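Local coordinates for protein probable ss-1,3-N-acetylglucosaminyltransferase (Staphylococcus aureus subsp. aureus N315, PDB 6H21) that is a probable glycosyltransferase that joins a family 2 GT-A domain to a TarS-type linker domain and binds uridine-diphosphate-N-acetylglucosamine, at residues K285-S290 and I298-N303. Sequence-based numbering, arbitrary orientation.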
# COMPACT_ATOMS: atom_id res chain seq x y z
N LYS C 285 -5.30 -16.36 -9.26
CA LYS C 285 -4.42 -15.88 -8.20
C LYS C 285 -4.24 -14.36 -8.31
O LYS C 285 -4.08 -13.69 -7.30
CB LYS C 285 -3.09 -16.62 -8.25
CG LYS C 285 -2.24 -16.27 -9.47
CD LYS C 285 -0.84 -16.82 -9.36
CE LYS C 285 -0.04 -16.66 -10.63
NZ LYS C 285 0.75 -17.88 -10.91
N ASN C 286 -4.33 -13.82 -9.53
CA ASN C 286 -4.14 -12.39 -9.80
C ASN C 286 -5.48 -11.73 -10.14
O ASN C 286 -5.53 -10.82 -10.95
CB ASN C 286 -3.12 -12.17 -10.91
CG ASN C 286 -1.71 -12.53 -10.49
OD1 ASN C 286 -1.32 -12.26 -9.36
ND2 ASN C 286 -0.94 -13.10 -11.39
N PHE C 287 -6.55 -12.17 -9.47
CA PHE C 287 -7.88 -11.66 -9.76
C PHE C 287 -8.00 -10.16 -9.45
O PHE C 287 -8.76 -9.45 -10.10
CB PHE C 287 -8.93 -12.43 -8.96
CG PHE C 287 -9.02 -12.04 -7.50
CD1 PHE C 287 -8.17 -12.60 -6.56
CD2 PHE C 287 -9.94 -11.09 -7.08
CE1 PHE C 287 -8.23 -12.23 -5.23
CE2 PHE C 287 -10.00 -10.72 -5.75
CZ PHE C 287 -9.14 -11.29 -4.82
N ALA C 288 -7.28 -9.68 -8.42
CA ALA C 288 -7.58 -8.34 -7.81
C ALA C 288 -7.41 -7.20 -8.82
O ALA C 288 -8.23 -6.30 -8.84
CB ALA C 288 -6.77 -8.12 -6.54
N ASN C 289 -6.38 -7.25 -9.68
CA ASN C 289 -6.13 -6.22 -10.67
C ASN C 289 -6.60 -6.65 -12.08
O ASN C 289 -6.21 -6.04 -13.06
CB ASN C 289 -4.65 -5.84 -10.71
CG ASN C 289 -4.19 -5.13 -9.45
OD1 ASN C 289 -4.55 -3.98 -9.21
ND2 ASN C 289 -3.37 -5.80 -8.67
N SER C 290 -7.42 -7.71 -12.16
CA SER C 290 -7.88 -8.29 -13.40
C SER C 290 -9.04 -7.46 -13.96
O SER C 290 -9.50 -6.52 -13.33
CB SER C 290 -8.30 -9.74 -13.20
OG SER C 290 -9.58 -9.84 -12.57
N ILE C 298 -15.39 -8.97 -5.38
CA ILE C 298 -15.80 -8.89 -4.00
C ILE C 298 -16.26 -10.29 -3.54
O ILE C 298 -15.83 -10.77 -2.48
CB ILE C 298 -16.85 -7.79 -3.76
CG1 ILE C 298 -16.27 -6.38 -3.91
CG2 ILE C 298 -17.50 -7.93 -2.39
CD1 ILE C 298 -15.31 -5.96 -2.80
N GLU C 299 -17.10 -10.94 -4.36
CA GLU C 299 -17.64 -12.26 -4.00
C GLU C 299 -16.49 -13.28 -3.94
O GLU C 299 -16.42 -14.07 -2.99
CB GLU C 299 -18.76 -12.66 -4.96
CG GLU C 299 -19.66 -13.80 -4.44
N TRP C 300 -15.62 -13.28 -4.95
CA TRP C 300 -14.44 -14.16 -4.98
C TRP C 300 -13.60 -14.01 -3.69
O TRP C 300 -13.28 -15.00 -3.00
CB TRP C 300 -13.59 -13.91 -6.23
CG TRP C 300 -12.42 -14.84 -6.34
CD1 TRP C 300 -11.16 -14.63 -5.89
CD2 TRP C 300 -12.43 -16.17 -6.90
NE1 TRP C 300 -10.37 -15.71 -6.15
CE2 TRP C 300 -11.11 -16.67 -6.77
CE3 TRP C 300 -13.41 -16.98 -7.48
CZ2 TRP C 300 -10.75 -17.94 -7.21
CZ3 TRP C 300 -13.05 -18.24 -7.91
CH2 TRP C 300 -11.73 -18.71 -7.79
N LEU C 301 -13.25 -12.76 -3.35
CA LEU C 301 -12.41 -12.49 -2.21
C LEU C 301 -13.15 -12.85 -0.92
O LEU C 301 -12.54 -13.30 -0.02
CB LEU C 301 -11.99 -11.03 -2.19
CG LEU C 301 -11.18 -10.59 -0.96
CD1 LEU C 301 -9.87 -11.37 -0.84
CD2 LEU C 301 -10.90 -9.09 -1.03
N ASN C 302 -14.45 -12.57 -0.85
CA ASN C 302 -15.24 -12.97 0.31
C ASN C 302 -15.11 -14.49 0.59
O ASN C 302 -14.93 -14.89 1.73
CB ASN C 302 -16.71 -12.59 0.18
CG ASN C 302 -17.43 -12.75 1.50
OD1 ASN C 302 -17.12 -12.04 2.47
ND2 ASN C 302 -18.35 -13.69 1.57
N ASN C 303 -15.20 -15.33 -0.45
CA ASN C 303 -15.08 -16.78 -0.31
C ASN C 303 -13.65 -17.15 0.11
O ASN C 303 -13.47 -18.02 0.95
CB ASN C 303 -15.46 -17.52 -1.59
CG ASN C 303 -16.96 -17.54 -1.82
OD1 ASN C 303 -17.71 -17.74 -0.87
ND2 ASN C 303 -17.39 -17.32 -3.05
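Phe-287 and Trp-300 form a buried edge-to-face aromatic pair that packs the loop residues 285-290 against helix 294-308, within the TarS linker domain. The pyrrole edge of Trp-300 points at the face of Phe-287. The two ring centroids, that of Phe-287 and that of the five-membered ring of Trp-300, are 4.6 Å apart, and the planes meet at 54°, well short of perpendicular. Trp-300 CG lies anti to the backbone N, beside the carbonyl carbon (chi1 -177°), which carries the indole out to the loop. Trp-300 CD1 sits over the centre of the phenyl ring, 3.7 Å from Phe-287 CD1. The methyl of Ala-288 lies over the opposite face, so the phenyl ring lies between Ala-288 CB and the Trp-300 edge. Leu-301 adds an aliphatic contact at the far end of the ring, with its CB 3.9 Å from Phe-287 CZ. No hydrogen bond links 285-290 to 298-303, and the join is apolar.

The backbone that carries Phe-287 is tied by a type I beta turn ending at Ser-290. Phe-287 O accepts two bonds there, from Ser-290 N at 3.0 Å and from Ser-290 OG at 2.6 Å. Ser-290 OG also bonds Met-292 N.

The loop connects helix 264-281 to helix 294-308, which carries Trp-300 and Leu-301. Phe-245 of helix 242-256 meets Trp-300 in a second edge-to-face pair, and Ala-288 packs on Val-338 of helix 335-344.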